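Local coordinates for protein DNA polymerase III subunit beta (Helicobacter pylori 26695, PDB 4S3I) that confers processivity on DNA polymerases and other proteins by tethering them to DNA, working as a sliding ring-shaped dimer, at residues G70-K75 with D96-K101; L78-C83 with F107-F112; I35-E38 with K43-L46; Q20-K25 with S51-K56; E13-Y18 with N230-F235. One frame throughout, in Å; residues are numbered along the deposited sequence.

All five contacts involve the N-terminal domain. Contacts 1 to 4 are buried, whereas contact 5 is only partly so. Contact 1 brings two sheets together through their apolar side chains, and contact 2 packs the helix that follows strand 68-73 against an edge strand beside the subunit interface, a methyl lying on the F107 ring. Contact 3 lies within a sheet and is the one held across its segments by backbone hydrogen bonds. Contacts 4 and 5 also turn on aromatic rings, F22 in the first and Y18 with H233 in the second. Strands 53-60 and 233-238 are neighbours, so these two contacts touch; F22 meets F235 there, and contact 5 crosses from the N-terminal to the central domain.

Contact 1 (G70-K75 with D96-K101); sequences GTINGK and DSLAIK
I72 and L98 touch through one methyl each, CD1 on CD2, where two sheets face each other, and apolar packing is all that joins the segments. I72 CD1 lies 3.5 Å from L98 CD2, the tightest approach here. The same methyl, I72 CD1, is a looser 4.3 Å from I100 CD1, so one carbon serves two residues of strand 97-102. The side chains of I72 and L98 cross at about a right angle. I72 is stretched out, with CG1 trans to the backbone N (chi1 -172°) and CD1 continuing the extended line, which carries the methyl across a backbone gap of 7.2 Å between I72 CA and L98 CA.

The polar groups of G70-K75 look elsewhere. T71 turns away from L98, and its OG1 is hydrogen-bonded to H34 and to the backbone N of F112. N73 occupies the N-cap position of helix 74-82, its OD1 taking the backbone N-H of K76, which marks the abrupt change from strand to helix.

Strand 68-73 is an edge strand of its sheet, bonded through G70 and I72 to strand 34-40, whereas strand 97-102 lies between strands 89-94 and 105-110 of the facing sheet. F77 of helix 74-82 touches both I72 and I100, and L109 also packs on I72.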
# COMPACT_ATOMS: atom_id res chain seq x y z
N GLY A 70 19.16 -3.39 29.99
CA GLY A 70 19.83 -3.91 28.80
C GLY A 70 19.35 -3.15 27.57
O GLY A 70 18.57 -2.21 27.69
N THR A 71 19.82 -3.54 26.38
CA THR A 71 19.37 -2.93 25.13
C THR A 71 19.23 -4.01 24.08
O THR A 71 19.84 -5.06 24.21
CB THR A 71 20.37 -1.91 24.55
OG1 THR A 71 21.39 -2.61 23.83
CG2 THR A 71 21.00 -1.06 25.66
N ILE A 72 18.46 -3.73 23.03
CA ILE A 72 18.26 -4.70 21.97
C ILE A 72 17.84 -3.97 20.70
O ILE A 72 17.16 -2.94 20.76
CB ILE A 72 17.18 -5.75 22.39
CG1 ILE A 72 17.08 -6.89 21.38
CG2 ILE A 72 15.82 -5.10 22.66
CD1 ILE A 72 15.90 -7.83 21.62
N ASN A 73 18.26 -4.50 19.56
CA ASN A 73 17.84 -3.97 18.26
C ASN A 73 16.32 -4.02 18.14
O ASN A 73 15.72 -5.10 18.16
CB ASN A 73 18.48 -4.75 17.12
CG ASN A 73 18.16 -4.16 15.76
OD1 ASN A 73 17.13 -4.45 15.17
ND2 ASN A 73 19.07 -3.32 15.25
N GLY A 74 15.69 -2.85 18.03
CA GLY A 74 14.24 -2.77 18.06
C GLY A 74 13.53 -3.41 16.87
O GLY A 74 12.45 -3.97 17.01
N LYS A 75 14.14 -3.33 15.70
CA LYS A 75 13.49 -3.89 14.51
C LYS A 75 13.51 -5.42 14.54
O LYS A 75 12.50 -6.07 14.29
CB LYS A 75 14.14 -3.36 13.23
CG LYS A 75 13.56 -4.00 11.93
CD LYS A 75 14.47 -3.74 10.73
CE LYS A 75 13.79 -4.13 9.42
NZ LYS A 75 13.41 -5.57 9.36
N ASP A 96 26.35 -10.38 27.34
CA ASP A 96 26.21 -9.22 26.47
C ASP A 96 25.04 -9.49 25.53
O ASP A 96 24.97 -8.94 24.43
CB ASP A 96 27.50 -9.09 25.65
CG ASP A 96 27.86 -7.66 25.32
OD1 ASP A 96 27.05 -6.74 25.58
OD2 ASP A 96 28.98 -7.45 24.79
N SER A 97 24.12 -10.35 25.95
CA SER A 97 23.14 -10.90 25.03
C SER A 97 21.77 -11.02 25.68
O SER A 97 21.68 -11.30 26.88
CB SER A 97 23.63 -12.26 24.54
OG SER A 97 22.62 -12.93 23.83
N LEU A 98 20.72 -10.78 24.91
CA LEU A 98 19.36 -10.94 25.41
C LEU A 98 18.77 -12.22 24.85
O LEU A 98 18.71 -12.39 23.62
CB LEU A 98 18.47 -9.77 25.01
CG LEU A 98 17.05 -9.92 25.55
CD1 LEU A 98 17.08 -9.86 27.07
CD2 LEU A 98 16.07 -8.89 24.99
N ALA A 99 18.30 -13.11 25.72
CA ALA A 99 17.65 -14.34 25.26
C ALA A 99 16.14 -14.17 25.24
O ALA A 99 15.57 -13.60 26.17
CB ALA A 99 18.06 -15.53 26.12
N ILE A 100 15.50 -14.68 24.19
CA ILE A 100 14.04 -14.63 24.11
C ILE A 100 13.52 -16.06 23.98
O ILE A 100 13.93 -16.79 23.07
CB ILE A 100 13.59 -13.85 22.88
CG1 ILE A 100 14.09 -12.40 22.94
CG2 ILE A 100 12.07 -13.90 22.71
CD1 ILE A 100 14.00 -11.68 21.57
N LYS A 101 12.62 -16.48 24.87
CA LYS A 101 12.13 -17.86 24.83
C LYS A 101 10.62 -17.92 24.86
O LYS A 101 9.97 -17.16 25.58
CB LYS A 101 12.69 -18.69 25.99
CG LYS A 101 14.06 -18.28 26.47
CD LYS A 101 15.14 -19.15 25.88
CE LYS A 101 15.02 -20.58 26.37
NZ LYS A 101 16.19 -21.41 25.95

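Contact 2 (L78-C83 with F107-F112); sequences LDIISC and FKLPMF
I80 of helix 74-82 passes alongside F107 and lays CG2 on its ring face, while CD1 is shared between that ring and L109. At CB the chain splits. CG2 stands trans to the backbone N while CG1 lies beside it (chi1 -69°), and this sends CG2 to the ring face and CG1 with CD1 along toward L109. CG2 sits over the middle of the F107 ring, 3.5 Å from its centroid and only 5° off the normal, a CH-pi contact with all six ring carbons about equally near. CG1 takes a more distant place, 4.0 Å from F107 CD2. Beyond it, I80 CD1 approaches L109 CD1 tip to tip at 3.8 Å and also lies 3.8 Å from F107 CD2.

Strand 105-110 is the outermost of its sheet within this chain, yet F107 and K108 pair with an antiparallel strand of the second subunit, so the sheet runs on across the interface that closes the sliding ring. L272 of the second subunit packs on F107, and S275 of that subunit touches I80. K108, turned away from the helix, gives its NZ to a hydrogen bond with T301 OG1 of the second subunit.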
# COMPACT_ATOMS: atom_id res chain seq x y z
N LEU A 78 11.09 -6.74 17.24
CA LEU A 78 9.71 -6.79 16.79
C LEU A 78 9.51 -7.88 15.72
O LEU A 78 8.48 -8.57 15.71
CB LEU A 78 9.26 -5.44 16.26
CG LEU A 78 7.89 -5.42 15.58
CD1 LEU A 78 6.80 -5.92 16.53
CD2 LEU A 78 7.57 -4.03 15.07
N ASP A 79 10.49 -8.05 14.84
CA ASP A 79 10.35 -9.07 13.80
C ASP A 79 10.18 -10.45 14.43
O ASP A 79 9.35 -11.24 13.99
CB ASP A 79 11.54 -9.05 12.82
CG ASP A 79 11.47 -7.90 11.82
OD1 ASP A 79 10.36 -7.37 11.61
OD2 ASP A 79 12.52 -7.53 11.26
N ILE A 80 10.97 -10.72 15.47
CA ILE A 80 10.87 -11.98 16.21
C ILE A 80 9.52 -12.13 16.92
O ILE A 80 8.80 -13.10 16.69
CB ILE A 80 11.99 -12.11 17.24
CG1 ILE A 80 13.35 -12.28 16.56
CG2 ILE A 80 11.72 -13.26 18.20
CD1 ILE A 80 14.52 -12.23 17.54
N ILE A 81 9.17 -11.17 17.77
CA ILE A 81 7.93 -11.23 18.53
C ILE A 81 6.70 -11.41 17.64
O ILE A 81 5.81 -12.22 17.94
CB ILE A 81 7.74 -9.99 19.44
CG1 ILE A 81 8.91 -9.84 20.39
CG2 ILE A 81 6.42 -10.08 20.21
CD1 ILE A 81 9.26 -11.12 21.15
N SER A 82 6.65 -10.69 16.52
CA SER A 82 5.46 -10.74 15.67
C SER A 82 5.27 -12.13 15.05
O SER A 82 4.17 -12.47 14.60
CB SER A 82 5.54 -9.66 14.58
OG SER A 82 6.62 -9.89 13.70
N CYS A 83 6.32 -12.93 15.05
CA CYS A 83 6.24 -14.28 14.47
C CYS A 83 5.98 -15.37 15.51
O CYS A 83 5.90 -16.54 15.17
CB CYS A 83 7.51 -14.60 13.67
SG CYS A 83 7.55 -13.77 12.08
N PHE A 107 15.70 -17.41 21.01
CA PHE A 107 16.50 -16.52 20.20
C PHE A 107 17.53 -15.83 21.05
O PHE A 107 17.35 -15.69 22.26
CB PHE A 107 15.63 -15.43 19.57
CG PHE A 107 14.40 -15.95 18.91
CD1 PHE A 107 13.29 -16.32 19.67
CD2 PHE A 107 14.33 -16.05 17.53
CE1 PHE A 107 12.16 -16.81 19.06
CE2 PHE A 107 13.20 -16.52 16.92
CZ PHE A 107 12.11 -16.90 17.69
N LYS A 108 18.59 -15.36 20.41
CA LYS A 108 19.58 -14.52 21.07
C LYS A 108 19.88 -13.29 20.22
O LYS A 108 20.01 -13.39 19.00
CB LYS A 108 20.85 -15.30 21.36
CG LYS A 108 20.72 -16.30 22.49
CD LYS A 108 22.06 -16.97 22.81
CE LYS A 108 22.71 -17.55 21.55
NZ LYS A 108 22.07 -18.80 21.04
N LEU A 109 19.96 -12.13 20.86
CA LEU A 109 20.34 -10.90 20.18
C LEU A 109 21.37 -10.17 21.03
O LEU A 109 21.30 -10.19 22.26
CB LEU A 109 19.13 -10.00 19.89
CG LEU A 109 18.18 -10.46 18.79
CD1 LEU A 109 16.94 -9.59 18.71
CD2 LEU A 109 18.90 -10.47 17.44
N PRO A 110 22.35 -9.53 20.38
CA PRO A 110 23.42 -8.89 21.14
C PRO A 110 22.94 -7.58 21.78
O PRO A 110 22.17 -6.85 21.16
CB PRO A 110 24.49 -8.62 20.08
CG PRO A 110 23.67 -8.41 18.78
CD PRO A 110 22.48 -9.34 18.92
N MET A 111 23.40 -7.29 22.99
CA MET A 111 23.06 -6.03 23.64
C MET A 111 24.24 -5.06 23.53
O MET A 111 25.38 -5.50 23.42
CB MET A 111 22.71 -6.28 25.11
CG MET A 111 21.60 -7.29 25.35
SD MET A 111 20.92 -7.04 26.98
CE MET A 111 22.29 -7.53 28.03
N PHE A 112 23.97 -3.76 23.58
CA PHE A 112 25.04 -2.76 23.65
C PHE A 112 25.20 -2.24 25.09
O PHE A 112 24.36 -2.50 25.95
CB PHE A 112 24.76 -1.59 22.70
CG PHE A 112 24.84 -1.96 21.24
CD1 PHE A 112 25.79 -2.86 20.78
CD2 PHE A 112 23.98 -1.38 20.32
CE1 PHE A 112 25.87 -3.20 19.42
CE2 PHE A 112 24.04 -1.71 18.97
CZ PHE A 112 24.98 -2.62 18.52

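Contact 3 (I35-E38 with K43-L46)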
# COMPACT_ATOMS: atom_id res chain seq x y z
N ILE A 35 16.53 -0.37 21.39
CA ILE A 35 15.61 -0.02 22.45
C ILE A 35 16.26 -0.33 23.81
O ILE A 35 16.81 -1.41 24.00
CB ILE A 35 14.30 -0.80 22.32
CG1 ILE A 35 13.52 -0.30 21.10
CG2 ILE A 35 13.46 -0.68 23.59
CD1 ILE A 35 12.32 -1.19 20.68
N HIS A 36 16.20 0.64 24.73
CA HIS A 36 16.70 0.45 26.09
C HIS A 36 15.61 -0.26 26.89
O HIS A 36 14.41 0.09 26.81
CB HIS A 36 17.04 1.81 26.70
CG HIS A 36 17.60 1.74 28.09
ND1 HIS A 36 16.80 1.62 29.21
CD2 HIS A 36 18.87 1.84 28.55
CE1 HIS A 36 17.56 1.62 30.29
NE2 HIS A 36 18.81 1.76 29.92
N LEU A 37 16.00 -1.26 27.66
CA LEU A 37 15.05 -2.03 28.46
C LEU A 37 15.41 -1.87 29.93
O LEU A 37 16.59 -1.87 30.29
CB LEU A 37 15.10 -3.51 28.11
CG LEU A 37 14.85 -3.93 26.67
CD1 LEU A 37 15.02 -5.45 26.52
CD2 LEU A 37 13.44 -3.52 26.23
N GLU A 38 14.40 -1.73 30.79
CA GLU A 38 14.64 -1.66 32.23
C GLU A 38 13.52 -2.34 33.00
O GLU A 38 12.35 -2.01 32.83
CB GLU A 38 14.80 -0.20 32.69
CG GLU A 38 14.88 -0.06 34.21
CD GLU A 38 15.69 1.15 34.66
OE1 GLU A 38 15.65 2.20 33.97
OE2 GLU A 38 16.36 1.06 35.72
N LYS A 43 7.15 -3.72 36.39
CA LYS A 43 7.07 -3.07 35.07
C LYS A 43 8.31 -3.36 34.22
O LYS A 43 9.42 -3.50 34.75
CB LYS A 43 6.88 -1.55 35.20
CG LYS A 43 5.55 -1.09 35.82
CD LYS A 43 5.46 0.45 35.82
CE LYS A 43 4.07 0.96 36.23
NZ LYS A 43 4.00 2.45 36.20
N LEU A 44 8.11 -3.46 32.90
CA LEU A 44 9.22 -3.40 31.94
C LEU A 44 9.09 -2.09 31.18
O LEU A 44 8.07 -1.85 30.53
CB LEU A 44 9.16 -4.57 30.94
CG LEU A 44 10.08 -4.41 29.73
CD1 LEU A 44 11.53 -4.61 30.14
CD2 LEU A 44 9.71 -5.37 28.61
N PHE A 45 10.10 -1.24 31.27
CA PHE A 45 10.13 -0.00 30.53
C PHE A 45 10.95 -0.19 29.27
O PHE A 45 12.04 -0.77 29.30
CB PHE A 45 10.75 1.12 31.37
CG PHE A 45 9.87 1.58 32.50
CD1 PHE A 45 9.87 0.92 33.72
CD2 PHE A 45 9.02 2.68 32.33
CE1 PHE A 45 9.06 1.36 34.78
CE2 PHE A 45 8.19 3.12 33.37
CZ PHE A 45 8.22 2.45 34.60
N LEU A 46 10.43 0.31 28.17
CA LEU A 46 11.09 0.23 26.88
C LEU A 46 11.20 1.66 26.37
O LEU A 46 10.20 2.39 26.36
CB LEU A 46 10.28 -0.65 25.92
CG LEU A 46 9.86 -2.05 26.39
CD1 LEU A 46 8.53 -2.02 27.10
CD2 LEU A 46 9.78 -3.04 25.21
O HOH W 1 14.03 1.57 29.52
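E38 and F45 form a hydrogen-bonded pair of this antiparallel hairpin, their backbones exchanging two bonds. F45 N to E38 O is short and nearly straight, 2.8 Å with 173° at the hydrogen; E38 N to F45 O measures 3.0 Å and is more bent. CA-H...O contacts run alongside, among them L46 CA to H36 O at 3.3 Å.

The tightly packed face is the apolar one carrying I35, L37, L44 and L46. L37 and L46 are a non-hydrogen-bonded pair, and their CD2 methyls meet at 3.8 Å with the side chains crossing obliquely. I35 CG2 rests on L46 CB at 3.9 Å, placed there because this branch is trans to the backbone N. L44 CD1 comes near L37 CB more loosely.

The opposite face is looser and wetter. E38 and F45 are partly exposed, and the F45 ring leads away from strand 34-40, with E38 O at the ring edge, in its plane. A water lies in the plane of the H36 ring, 2.8 Å from H36 ND1, and donates weakly to F45 O.

Strand 34-40 is flanked on its other side by strand 68-73, and strand 43-49 by strand 53-60. Helix 9-19 covers the apolar face, where L16 and L19 touch both I35 and L46.

Contact 4 (Q20-K25 with S51-K56)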
# COMPACT_ATOMS: atom_id res chain seq x y z
N GLN A 20 8.96 1.69 17.00
CA GLN A 20 9.71 1.58 15.74
C GLN A 20 10.05 2.95 15.15
O GLN A 20 11.14 3.15 14.63
CB GLN A 20 8.94 0.72 14.74
CG GLN A 20 8.74 -0.71 15.20
CD GLN A 20 10.06 -1.44 15.41
OE1 GLN A 20 10.85 -1.59 14.47
NE2 GLN A 20 10.32 -1.87 16.65
N ALA A 21 9.12 3.89 15.28
CA ALA A 21 9.28 5.20 14.64
C ALA A 21 10.39 6.02 15.25
O ALA A 21 10.79 7.05 14.70
CB ALA A 21 7.97 5.97 14.67
N PHE A 22 10.90 5.59 16.40
CA PHE A 22 11.90 6.35 17.13
C PHE A 22 13.28 5.73 17.02
O PHE A 22 14.20 6.12 17.74
CB PHE A 22 11.51 6.49 18.60
CG PHE A 22 10.19 7.16 18.81
CD1 PHE A 22 10.12 8.51 19.12
CD2 PHE A 22 9.00 6.45 18.67
CE1 PHE A 22 8.89 9.14 19.30
CE2 PHE A 22 7.76 7.08 18.84
CZ PHE A 22 7.72 8.42 19.16
N LEU A 23 13.43 4.78 16.11
CA LEU A 23 14.71 4.11 15.89
C LEU A 23 15.26 4.49 14.52
O LEU A 23 14.50 4.61 13.56
CB LEU A 23 14.53 2.60 15.94
CG LEU A 23 13.93 2.05 17.21
CD1 LEU A 23 13.58 0.59 17.03
CD2 LEU A 23 14.91 2.22 18.34
N ASP A 24 16.57 4.66 14.44
CA ASP A 24 17.21 4.73 13.14
C ASP A 24 17.56 3.29 12.79
O ASP A 24 18.54 2.75 13.31
CB ASP A 24 18.45 5.62 13.21
CG ASP A 24 18.10 7.08 13.47
OD1 ASP A 24 17.00 7.49 13.01
OD2 ASP A 24 18.89 7.80 14.12
N LYS A 25 16.76 2.68 11.93
CA LYS A 25 16.78 1.22 11.78
C LYS A 25 17.80 0.66 10.78
O LYS A 25 18.09 -0.53 10.81
CB LYS A 25 15.38 0.69 11.46
CG LYS A 25 14.35 0.93 12.57
CD LYS A 25 12.93 0.52 12.18
CE LYS A 25 12.23 1.59 11.34
NZ LYS A 25 12.11 2.90 12.06
N SER A 51 18.61 12.98 20.81
CA SER A 51 18.61 14.37 21.27
C SER A 51 17.32 15.11 20.88
O SER A 51 16.91 16.05 21.57
CB SER A 51 19.82 15.12 20.70
OG SER A 51 19.78 15.13 19.28
N ASP A 52 16.68 14.68 19.80
CA ASP A 52 15.59 15.45 19.20
C ASP A 52 14.19 14.99 19.60
O ASP A 52 13.25 15.80 19.66
CB ASP A 52 15.71 15.41 17.67
CG ASP A 52 17.05 15.95 17.16
OD1 ASP A 52 18.04 15.91 17.91
OD2 ASP A 52 17.09 16.40 16.00
N ILE A 53 14.03 13.70 19.86
CA ILE A 53 12.71 13.13 20.07
C ILE A 53 12.83 11.76 20.74
O ILE A 53 13.89 11.12 20.65
CB ILE A 53 11.96 12.98 18.72
CG1 ILE A 53 10.49 12.66 18.93
CG2 ILE A 53 12.61 11.90 17.85
CD1 ILE A 53 9.67 12.79 17.66
N GLY A 54 11.77 11.32 21.41
CA GLY A 54 11.84 10.04 22.10
C GLY A 54 10.54 9.59 22.73
O GLY A 54 9.63 10.40 22.98
N LEU A 55 10.45 8.29 22.97
CA LEU A 55 9.28 7.67 23.56
C LEU A 55 9.74 6.71 24.65
O LEU A 55 10.66 5.91 24.43
CB LEU A 55 8.50 6.89 22.51
CG LEU A 55 7.31 6.10 23.06
CD1 LEU A 55 6.28 7.06 23.66
CD2 LEU A 55 6.70 5.22 21.98
N LYS A 56 9.11 6.80 25.81
CA LYS A 56 9.33 5.84 26.88
C LYS A 56 7.99 5.23 27.26
O LYS A 56 7.03 5.94 27.56
CB LYS A 56 9.97 6.53 28.09
CG LYS A 56 10.10 5.67 29.34
CD LYS A 56 10.74 6.49 30.47
CE LYS A 56 11.05 5.64 31.69
NZ LYS A 56 11.84 6.41 32.70
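F22 and G54 bring the backbones closest, 6.2 Å between their CA atoms, with no hydrogen bond passing between loop and strand. The F22 ring does the work instead, lying against three successive residues of strand 53-60. L55 CB stands over one face, almost on the centre of the ring at 3.7 Å from the centroid, in a CH-pi contact. With L55 CG trans to the backbone N (chi1 175°), its CD2 adds a second touch on F22 CE2. I53 comes to the edge, its CG1 3.9 Å from F22 CE1 and near the ring plane, its side chain crossing that of F22 at about a right angle. Between them G54 CA approaches F22 CD1 obliquely at 3.8 Å; the G54 backbone itself, CA and C, lies next to the ring.

The loop is tied within itself. Q20 O receives the L23 backbone N at 3.2 Å and the K25 ammonium NZ at 2.8 Å, and these two donors arrive from opposite faces of the carbonyl plane.

A loop phenylalanine thus packs on the N-terminal-domain sheet next to where that sheet passes to the central domain. The segment 20-25 follows helix 9-19 and leads toward strand 34-40. Strand 53-60 lies between strands 43-49 and 233-238, with A48 of the former and L212 of helix 203-212 packing on F22.

Contact 5 (E13-Y18 with N230-F235)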
# COMPACT_ATOMS: atom_id res chain seq x y z
N GLU A 13 4.43 -6.90 21.80
CA GLU A 13 4.37 -6.57 20.38
C GLU A 13 3.83 -5.16 20.15
O GLU A 13 4.42 -4.36 19.41
CB GLU A 13 3.53 -7.59 19.61
CG GLU A 13 3.36 -7.27 18.11
CD GLU A 13 2.72 -8.41 17.31
OE1 GLU A 13 2.60 -8.27 16.08
OE2 GLU A 13 2.34 -9.43 17.91
N ASN A 14 2.72 -4.84 20.81
CA ASN A 14 2.16 -3.49 20.74
C ASN A 14 3.16 -2.42 21.17
O ASN A 14 3.32 -1.40 20.49
CB ASN A 14 0.88 -3.39 21.58
CG ASN A 14 -0.30 -4.03 20.90
OD1 ASN A 14 -0.41 -4.01 19.68
ND2 ASN A 14 -1.20 -4.61 21.70
N ALA A 15 3.83 -2.63 22.30
CA ALA A 15 4.82 -1.67 22.75
C ALA A 15 5.93 -1.49 21.70
O ALA A 15 6.34 -0.37 21.39
CB ALA A 15 5.41 -2.07 24.10
N LEU A 16 6.40 -2.60 21.14
CA LEU A 16 7.46 -2.54 20.13
C LEU A 16 7.01 -1.82 18.86
O LEU A 16 7.80 -1.11 18.22
CB LEU A 16 7.96 -3.94 19.80
CG LEU A 16 8.70 -4.64 20.93
CD1 LEU A 16 9.10 -6.04 20.50
CD2 LEU A 16 9.91 -3.83 21.38
N ARG A 17 5.75 -2.00 18.50
CA ARG A 17 5.25 -1.33 17.30
C ARG A 17 5.32 0.19 17.42
O ARG A 17 5.77 0.87 16.49
CB ARG A 17 3.83 -1.80 16.94
CG ARG A 17 3.82 -3.20 16.31
CD ARG A 17 2.49 -3.57 15.64
NE ARG A 17 2.50 -4.97 15.23
CZ ARG A 17 3.16 -5.45 14.17
NH1 ARG A 17 3.85 -4.63 13.39
NH2 ARG A 17 3.12 -6.74 13.90
N TYR A 18 4.91 0.71 18.56
CA TYR A 18 4.96 2.14 18.79
C TYR A 18 6.37 2.67 18.75
O TYR A 18 6.60 3.81 18.34
CB TYR A 18 4.38 2.48 20.15
CG TYR A 18 2.88 2.41 20.22
CD1 TYR A 18 2.09 3.15 19.36
CD2 TYR A 18 2.25 1.63 21.19
CE1 TYR A 18 0.70 3.11 19.43
CE2 TYR A 18 0.87 1.58 21.28
CZ TYR A 18 0.10 2.32 20.40
OH TYR A 18 -1.27 2.26 20.50
N ASN A 230 0.66 10.07 29.08
CA ASN A 230 -0.52 9.41 29.65
C ASN A 230 -0.05 8.24 30.50
O ASN A 230 1.12 8.21 30.89
CB ASN A 230 -1.54 8.98 28.57
CG ASN A 230 -0.98 7.97 27.59
OD1 ASN A 230 0.12 7.42 27.76
ND2 ASN A 230 -1.74 7.73 26.53
N GLU A 231 -0.93 7.29 30.81
CA GLU A 231 -0.53 6.25 31.76
C GLU A 231 0.56 5.34 31.18
O GLU A 231 1.48 4.94 31.90
CB GLU A 231 -1.72 5.45 32.30
CG GLU A 231 -1.49 4.88 33.70
CD GLU A 231 -2.73 4.94 34.59
OE1 GLU A 231 -3.10 3.90 35.19
OE2 GLU A 231 -3.33 6.04 34.70
N MET A 232 0.47 5.05 29.88
CA MET A 232 1.43 4.15 29.24
C MET A 232 2.69 4.83 28.66
O MET A 232 3.78 4.25 28.68
CB MET A 232 0.74 3.31 28.15
CG MET A 232 1.70 2.39 27.38
SD MET A 232 0.90 1.30 26.18
CE MET A 232 2.36 0.52 25.45
N HIS A 233 2.54 6.05 28.14
CA HIS A 233 3.61 6.68 27.38
C HIS A 233 4.12 8.00 27.94
O HIS A 233 3.35 8.80 28.48
CB HIS A 233 3.15 6.94 25.94
CG HIS A 233 2.70 5.72 25.22
ND1 HIS A 233 3.53 4.65 24.95
CD2 HIS A 233 1.50 5.40 24.67
CE1 HIS A 233 2.87 3.73 24.28
NE2 HIS A 233 1.63 4.16 24.09
N THR A 234 5.43 8.22 27.80
CA THR A 234 6.01 9.55 27.95
C THR A 234 6.74 9.85 26.65
O THR A 234 7.72 9.18 26.31
CB THR A 234 7.00 9.63 29.13
OG1 THR A 234 6.36 9.22 30.34
CG2 THR A 234 7.53 11.07 29.28
N PHE A 235 6.24 10.84 25.92
CA PHE A 235 6.82 11.26 24.66
C PHE A 235 7.45 12.62 24.87
O PHE A 235 6.92 13.45 25.62
CB PHE A 235 5.71 11.38 23.62
CG PHE A 235 6.11 12.10 22.36
CD1 PHE A 235 6.54 11.38 21.25
CD2 PHE A 235 6.02 13.49 22.26
CE1 PHE A 235 6.89 12.03 20.07
CE2 PHE A 235 6.37 14.15 21.09
CZ PHE A 235 6.81 13.42 19.99
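At the seam between the N-terminal and central domains, where strand 53-60 pairs side by side, antiparallel, with strand 233-238 so that one sheet spans both, Y18 and A15 of helix 9-19 meet M232 and H233 of the central domain. The main element is a T-shaped aromatic pair. H233 turns the edge of its ring toward the face of Y18, with the planes at 78° and the centroids 5.0 Å apart. H233 NE2 lies over that face but off toward the rim, and H233 CE1 is 3.8 Å from Y18 CD2. The imidazole is held from its other nitrogen, since H233 ND1 is hydrogen-bonded to S57 OG.

M232 packs beside the pair. Its chain is fully extended, with all three torsions near 180°, which delivers CE to the helix, 4.2 Å from A15 CB and 4.4 Å from Y18 CD2. M232 CG, further back, lies over one face of the H233 ring, toward its rim.

On the helix side, R17 NH2 and E13 OE1 form a salt bridge of 2.7 Å one turn apart, using the anti lone pair of the carboxylate oxygen. N230 to H233 form an Asx motif, N230 OD1 accepting the backbone N-H of H233 at 2.8 Å (N to OD1), the donor lying nearly along the C=O axis.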